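Local coordinates for allergen Bos d 2 (Bos taurus, PDB 4WFV), which probably carries pheromones or other small odorant molecules as a secreted lipocalin, and is a major allergen of cow dander, at residues Y38-E43 and T54-D59. Numbering follows the deposited sequence.
Sequences YYRRIE and TFYLKD
Arg40 lays its side chain against the ring of Tyr56 in an antiparallel hairpin interrupted by a classic beta bulge. Arg40 and Arg41 both face Thr54, whose carbonyl oxygen accepts from two successive amides, Arg40 N at 2.8 Å and Arg41 N at 3.1 Å. The extra residue shifts the register by one, and Thr54 N returns a nearly straight bond to Arg41 O (179°). The Arg40 chain bends at chi2 (-70°), which brings its guanidinium beside Tyr56. There Arg40 NE lies in the ring plane at the edge, 3.6 Å from Tyr56 CE2, while Tyr56 CD2 sits over one guanidinium face near its rim; the two planes are 63° apart. Arg40 NH1 turns back to Tyr39 O at 3.0 Å and forms a salt bridge with Asp152, and NE bonds the Pro155 carbonyl, which together should restrain the group's rotation.

Beyond the bulge, Tyr38 and Tyr56 form a hydrogen-bonded pair with two nearly straight backbone bonds, their CB atoms 4.1 Å apart. Lys58, extended beyond CG, runs obliquely past the Tyr38 ring, with Lys58 CE 3.8 Å from Tyr38 CE2; its NZ is bonded to Asn153 and to the Thr151 carbonyl, and Tyr38 OH reaches the Thr151 hydroxyl. The C-terminal segment is thereby tied to the hairpin.

Tyr39 and Phe55, a non-hydrogen-bonded pair, point to the other face, where the Tyr39 hydroxyl hydrogen-bonds the Glu115 carboxylate and its side chain packs on Leu117 of strand 110-118, and Phe55 meets Phe82 edge-to-face. The hairpin belongs to the antiparallel lipocalin barrel, continued into strand 62-74 by backbone hydrogen bonds between Phe55 and Leu66 and between Leu57 and Leu64.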
loop_
_atom_site.group_PDB
_atom_site.type_symbol
_atom_site.label_atom_id
_atom_site.label_comp_id
_atom_site.label_asym_id
_atom_site.label_seq_id
_atom_site.Cartn_x
_atom_site.Cartn_y
_atom_site.Cartn_z
ATOM N N TYR A 38 -6.620 2.291 -4.771
ATOM C CA TYR A 38 -7.315 1.011 -4.758
ATOM C C TYR A 38 -6.583 -0.009 -5.622
ATOM O O TYR A 38 -6.797 -0.097 -6.839
ATOM C CB TYR A 38 -8.776 1.193 -5.191
ATOM C CG TYR A 38 -9.550 2.147 -4.304
ATOM C CD1 TYR A 38 -10.036 1.743 -3.065
ATOM C CD2 TYR A 38 -9.794 3.457 -4.706
ATOM C CE1 TYR A 38 -10.758 2.622 -2.246
ATOM C CE2 TYR A 38 -10.512 4.344 -3.896
ATOM C CZ TYR A 38 -10.984 3.911 -2.670
ATOM O OH TYR A 38 -11.696 4.772 -1.864
ATOM N N TYR A 39 -5.730 -0.791 -4.964
ATOM C CA TYR A 39 -4.893 -1.787 -5.629
ATOM C C TYR A 39 -5.703 -2.770 -6.438
ATOM O O TYR A 39 -6.805 -3.151 -6.050
ATOM C CB TYR A 39 -4.107 -2.585 -4.586
ATOM C CG TYR A 39 -2.833 -1.919 -4.118
ATOM C CD1 TYR A 39 -2.868 -0.819 -3.262
ATOM C CD2 TYR A 39 -1.592 -2.397 -4.521
ATOM C CE1 TYR A 39 -1.702 -0.210 -2.824
ATOM C CE2 TYR A 39 -0.416 -1.797 -4.083
ATOM C CZ TYR A 39 -0.475 -0.708 -3.238
ATOM O OH TYR A 39 0.711 -0.123 -2.826
ATOM N N ARG A 40 -5.133 -3.184 -7.566
ATOM C CA ARG A 40 -5.694 -4.286 -8.350
ATOM C C ARG A 40 -4.657 -5.361 -8.636
ATOM O O ARG A 40 -4.973 -6.551 -8.612
ATOM C CB ARG A 40 -6.326 -3.769 -9.652
ATOM C CG ARG A 40 -7.573 -2.906 -9.437
ATOM C CD ARG A 40 -8.740 -3.746 -8.943
ATOM N NE ARG A 40 -9.981 -2.995 -8.816
ATOM C CZ ARG A 40 -10.370 -2.345 -7.721
ATOM N NH1 ARG A 40 -9.611 -2.332 -6.626
ATOM N NH2 ARG A 40 -11.548 -1.732 -7.718
ATOM N N ARG A 41 -3.416 -4.966 -8.897
ATOM C CA ARG A 41 -2.423 -5.957 -9.299
ATOM C C ARG A 41 -1.011 -5.466 -9.066
ATOM O O ARG A 41 -0.719 -4.283 -9.261
ATOM C CB ARG A 41 -2.603 -6.306 -10.777
ATOM C CG ARG A 41 -1.736 -7.462 -11.253
ATOM C CD ARG A 41 -2.061 -7.803 -12.704
ATOM N NE ARG A 41 -1.277 -8.933 -13.195
ATOM C CZ ARG A 41 -1.307 -9.371 -14.451
ATOM N NH1 ARG A 41 -2.084 -8.773 -15.343
ATOM N NH2 ARG A 41 -0.558 -10.405 -14.815
ATOM N N ILE A 42 -0.141 -6.381 -8.646
ATOM C CA ILE A 42 1.285 -6.108 -8.523
ATOM C C ILE A 42 1.995 -7.186 -9.321
ATOM O O ILE A 42 1.640 -8.361 -9.234
ATOM C CB ILE A 42 1.765 -6.166 -7.058
ATOM C CG1 ILE A 42 1.004 -5.154 -6.191
ATOM C CG2 ILE A 42 3.264 -5.908 -6.975
ATOM C CD1 ILE A 42 1.359 -5.242 -4.706
ATOM N N GLU A 43 2.982 -6.785 -10.111
ATOM C CA GLU A 43 3.849 -7.754 -10.765
ATOM C C GLU A 43 5.311 -7.395 -10.515
ATOM O O GLU A 43 5.654 -6.227 -10.337
ATOM C CB GLU A 43 3.550 -7.817 -12.263
ATOM C CG GLU A 43 2.144 -8.306 -12.590
ATOM C CD GLU A 43 1.897 -9.751 -12.166
ATOM O OE1 GLU A 43 2.872 -10.517 -11.997
ATOM O OE2 GLU A 43 0.719 -10.123 -11.993
ATOM N N THR A 54 -0.670 -1.666 -10.396
ATOM C CA THR A 54 -1.857 -1.179 -11.079
ATOM C C THR A 54 -2.974 -0.968 -10.054
ATOM O O THR A 54 -3.253 -1.845 -9.221
ATOM C CB THR A 54 -2.289 -2.156 -12.178
ATOM O OG1 THR A 54 -1.259 -2.208 -13.177
ATOM C CG2 THR A 54 -3.590 -1.701 -12.816
ATOM N N PHE A 55 -3.575 0.217 -10.078
ATOM C CA PHE A 55 -4.533 0.613 -9.048
ATOM C C PHE A 55 -5.458 1.691 -9.586
ATOM O O PHE A 55 -5.157 2.327 -10.594
ATOM C CB PHE A 55 -3.786 1.153 -7.813
ATOM C CG PHE A 55 -2.959 2.382 -8.094
ATOM C CD1 PHE A 55 -1.678 2.269 -8.609
ATOM C CD2 PHE A 55 -3.473 3.651 -7.851
ATOM C CE1 PHE A 55 -0.921 3.399 -8.877
ATOM C CE2 PHE A 55 -2.714 4.777 -8.114
ATOM C CZ PHE A 55 -1.443 4.647 -8.623
ATOM N N TYR A 56 -6.574 1.892 -8.897
ATOM C CA TYR A 56 -7.459 3.023 -9.174
ATOM C C TYR A 56 -7.220 4.189 -8.230
ATOM O O TYR A 56 -6.944 4.009 -7.041
ATOM C CB TYR A 56 -8.935 2.623 -9.081
ATOM C CG TYR A 56 -9.442 1.829 -10.256
ATOM C CD1 TYR A 56 -9.809 2.463 -11.439
ATOM C CD2 TYR A 56 -9.553 0.444 -10.187
ATOM C CE1 TYR A 56 -10.279 1.744 -12.507
ATOM C CE2 TYR A 56 -10.015 -0.283 -11.253
ATOM C CZ TYR A 56 -10.378 0.374 -12.410
ATOM O OH TYR A 56 -10.836 -0.370 -13.471
ATOM N N LEU A 57 -7.332 5.391 -8.785
ATOM C CA LEU A 57 -7.377 6.623 -8.017
ATOM C C LEU A 57 -8.710 7.256 -8.382
ATOM O O LEU A 57 -9.075 7.275 -9.557
ATOM C CB LEU A 57 -6.222 7.532 -8.436
ATOM C CG LEU A 57 -6.093 8.920 -7.818
ATOM C CD1 LEU A 57 -5.657 8.826 -6.357
ATOM C CD2 LEU A 57 -5.096 9.737 -8.629
ATOM N N LYS A 58 -9.456 7.743 -7.396
ATOM C CA LYS A 58 -10.689 8.473 -7.702
ATOM C C LYS A 58 -10.452 9.968 -7.829
ATOM O O LYS A 58 -9.829 10.581 -6.966
ATOM C CB LYS A 58 -11.755 8.240 -6.638
ATOM C CG LYS A 58 -12.348 6.857 -6.606
ATOM C CD LYS A 58 -13.579 6.882 -5.719
ATOM C CE LYS A 58 -13.899 5.525 -5.156
ATOM N NZ LYS A 58 -15.061 5.609 -4.227
ATOM N N ASP A 59 -10.975 10.551 -8.902
ATOM C CA ASP A 59 -10.939 11.998 -9.071
ATOM C C ASP A 59 -12.364 12.538 -9.153
ATOM O O ASP A 59 -13.053 12.341 -10.152
ATOM C CB ASP A 59 -10.143 12.364 -10.324
ATOM C CG ASP A 59 -9.930 13.860 -10.465
ATOM O OD1 ASP A 59 -10.916 14.620 -10.362
ATOM O OD2 ASP A 59 -8.771 14.277 -10.672
#